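Local coordinates for Sodium/sialic acid symporter SiaT (Proteus mirabilis, PDB 5NV9), which couples the inward sodium gradient to the uptake of N-acetylneuraminic acid, a host-derived sialic acid, across the bacterial inner membrane, at residues I133-I138 / Q341-S346. Residues are numbered along the deposited sequence; the frame is centred on the assembly and turned at random.
Sequences IGRVAI and QSSISS. With NA (sodium ion), chain C; NA (sodium ion), chain B; SLB (N-acetyl-beta-neuraminic acid), chain D.
Val-136 and Ile-344 meet where two transmembrane helices of the LeuT fold, 118-151 and 328-361, come together in the core of the transporter beside the sialic acid pocket. Their side chains cross at about a right angle, and CG1 of Val-136 lies 4.0 Å from CG2 of Ile-344. Both touching methyls stand anti to their own backbone N (chi1 170° for the CG1 branch of Val-136). CA of Val-136 is 5.4 Å from CA of Ile-344, and compact beta-branched side chains suit so close an approach.

Arg-135 leaves the same helix on the substrate side, away from the apolar seam. Its chain runs extended from CG to NE before chi4 of 73° turns the guanidinium, and NH1 then donates to carboxylate oxygen O1B of the sialic acid over 3.1 Å, fairly straight at 161°, with O1B at the edge of the guanidinium plane. A long, flat cation suits this place, since it can pair with the acid while its NE donates to a water that is placed to donate to the backbone O of Ser-343. The water thus bridges the substrate-binding arginine and the sodium-binding helix, and may help couple the two sites. NH2 approaches Ser-343 OG obliquely, at 3.5 Å.

The serines are small enough to bring hydroxyls close to an ion. Ser-342 and Ser-343 share the Na2 sodium with carbonyls of Ala-56, Leu-59 and Ala-339, while Ser-343 OG also has Thr-57 as a polar partner. Ser-342 serves both ions, giving OG to Na2 and its carbonyl O to Na3, where Asp-182 supplies the negative charge. Ser-345 OG donates to Gln-341 O, on a lone pair. The same hydroxyl oxygen coordinates the Na3 sodium at 2.5 Å; Ser-346 OG binds that ion at 2.2 Å.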
loop_
_atom_site.group_PDB
_atom_site.type_symbol
_atom_site.label_atom_id
_atom_site.label_comp_id
_atom_site.label_asym_id
_atom_site.label_seq_id
_atom_site.Cartn_x
_atom_site.Cartn_y
_atom_site.Cartn_z
ATOM N N ILE A 133 -5.463 -8.857 4.231
ATOM C CA ILE A 133 -5.495 -10.193 3.654
ATOM C C ILE A 133 -5.821 -10.170 2.154
ATOM O O ILE A 133 -5.137 -10.853 1.351
ATOM C CB ILE A 133 -6.464 -11.086 4.385
ATOM C CG1 ILE A 133 -5.996 -11.282 5.833
ATOM C CG2 ILE A 133 -6.597 -12.438 3.667
ATOM C CD1 ILE A 133 -4.968 -12.370 5.992
ATOM N N GLY A 134 -6.824 -9.377 1.763
ATOM C CA GLY A 134 -7.075 -9.116 0.366
ATOM C C GLY A 134 -5.941 -8.414 -0.398
ATOM O O GLY A 134 -5.645 -8.775 -1.541
ATOM N N ARG A 135 -5.326 -7.389 0.192
ATOM C CA ARG A 135 -4.317 -6.628 -0.529
ATOM C C ARG A 135 -3.114 -7.529 -0.906
ATOM O O ARG A 135 -2.596 -7.422 -2.038
ATOM C CB ARG A 135 -3.904 -5.360 0.264
ATOM C CG ARG A 135 -2.718 -4.588 -0.284
ATOM C CD ARG A 135 -2.435 -3.392 0.600
ATOM N NE ARG A 135 -1.126 -2.778 0.409
ATOM C CZ ARG A 135 -0.787 -2.051 -0.635
ATOM N NH1 ARG A 135 -1.687 -1.816 -1.604
ATOM N NH2 ARG A 135 0.470 -1.558 -0.724
ATOM N N VAL A 136 -2.699 -8.394 0.029
ATOM C CA VAL A 136 -1.644 -9.343 -0.190
ATOM C C VAL A 136 -1.998 -10.294 -1.369
ATOM O O VAL A 136 -1.121 -10.551 -2.283
ATOM C CB VAL A 136 -1.354 -10.187 1.056
ATOM C CG1 VAL A 136 -0.412 -11.342 0.741
ATOM C CG2 VAL A 136 -0.754 -9.339 2.157
ATOM N N ALA A 137 -3.229 -10.838 -1.342
ATOM C CA ALA A 137 -3.693 -11.791 -2.390
ATOM C C ALA A 137 -3.706 -11.120 -3.764
ATOM O O ALA A 137 -3.185 -11.662 -4.730
ATOM C CB ALA A 137 -5.051 -12.370 -2.063
ATOM N N ILE A 138 -4.167 -9.893 -3.793
ATOM C CA ILE A 138 -4.221 -9.102 -5.001
ATOM C C ILE A 138 -2.842 -8.767 -5.530
ATOM O O ILE A 138 -2.614 -8.851 -6.747
ATOM C CB ILE A 138 -5.110 -7.860 -4.823
ATOM C CG1 ILE A 138 -6.573 -8.330 -4.703
ATOM C CG2 ILE A 138 -5.020 -6.950 -6.039
ATOM C CD1 ILE A 138 -7.627 -7.255 -4.517
ATOM N N GLN A 341 6.910 -7.657 -2.703
ATOM C CA GLN A 341 7.345 -8.147 -1.412
ATOM C C GLN A 341 7.476 -7.115 -0.299
ATOM O O GLN A 341 7.196 -7.413 0.827
ATOM C CB GLN A 341 8.648 -8.916 -1.578
ATOM C CG GLN A 341 8.425 -10.209 -2.357
ATOM C CD GLN A 341 9.693 -10.995 -2.627
ATOM O OE1 GLN A 341 10.742 -10.429 -2.948
ATOM N NE2 GLN A 341 9.594 -12.346 -2.521
ATOM N N SER A 342 7.919 -5.903 -0.594
ATOM C CA SER A 342 7.959 -4.916 0.383
ATOM C C SER A 342 6.524 -4.566 0.888
ATOM O O SER A 342 6.360 -4.119 1.979
ATOM C CB SER A 342 8.631 -3.650 -0.177
ATOM O OG SER A 342 8.048 -3.276 -1.416
ATOM N N SER A 343 5.520 -4.732 0.057
ATOM C CA SER A 343 4.112 -4.449 0.459
ATOM C C SER A 343 3.510 -5.639 1.201
ATOM O O SER A 343 2.853 -5.469 2.249
ATOM C CB SER A 343 3.293 -4.092 -0.807
ATOM O OG SER A 343 3.727 -2.809 -1.305
ATOM N N ILE A 344 3.797 -6.846 0.681
ATOM C CA ILE A 344 3.366 -8.077 1.331
ATOM C C ILE A 344 3.956 -8.236 2.781
ATOM O O ILE A 344 3.218 -8.573 3.763
ATOM C CB ILE A 344 3.695 -9.308 0.520
ATOM C CG1 ILE A 344 2.876 -9.321 -0.770
ATOM C CG2 ILE A 344 3.431 -10.589 1.306
ATOM C CD1 ILE A 344 3.366 -10.375 -1.727
ATOM N N SER A 345 5.232 -7.938 2.930
ATOM C CA SER A 345 5.864 -8.156 4.207
ATOM C C SER A 345 5.264 -7.193 5.249
ATOM O O SER A 345 4.986 -7.591 6.396
ATOM C CB SER A 345 7.337 -7.948 4.074
ATOM O OG SER A 345 7.600 -6.566 3.826
ATOM N N SER A 346 5.079 -5.922 4.870
ATOM C CA SER A 346 4.517 -4.942 5.753
ATOM C C SER A 346 3.082 -5.225 6.149
ATOM O O SER A 346 2.691 -4.918 7.282
ATOM C CB SER A 346 4.519 -3.517 5.143
ATOM O OG SER A 346 5.817 -3.072 4.923
HETATM NA NA NA C . 7.568 -4.072 3.997
HETATM NA NA NA B . 5.929 -2.442 -2.124
HETATM C C1 SLB D . 0.071 0.592 -4.595
HETATM C C2 SLB D . -0.541 1.885 -4.131
HETATM C C3 SLB D . -1.845 2.103 -4.864
HETATM C C4 SLB D . -2.440 3.507 -4.612
HETATM C C5 SLB D . -1.372 4.494 -5.085
HETATM C C6 SLB D . -0.055 4.249 -4.320
HETATM C C7 SLB D . 1.105 5.168 -4.725
HETATM C C8 SLB D . 2.360 4.857 -3.953
HETATM C C9 SLB D . 3.461 5.878 -4.235
HETATM C C10 SLB D . -1.931 6.757 -5.894
HETATM C C11 SLB D . -2.051 8.187 -5.437
HETATM N N5 SLB D . -1.810 5.882 -4.884
HETATM O O1A SLB D . 0.918 0.635 -5.553
HETATM O O1B SLB D . -0.326 -0.502 -4.039
HETATM O O2 SLB D . -0.770 1.873 -2.693
HETATM O O4 SLB D . -3.675 3.708 -5.381
HETATM O O6 SLB D . 0.392 2.911 -4.526
HETATM O O7 SLB D . 1.428 5.000 -6.109
HETATM O O8 SLB D . 2.078 4.827 -2.558
HETATM O O9 SLB D . 3.114 7.205 -3.766
HETATM O O10 SLB D . -1.889 6.433 -7.092
HETATM O O HOH W 1 1.122 -2.911 2.293
#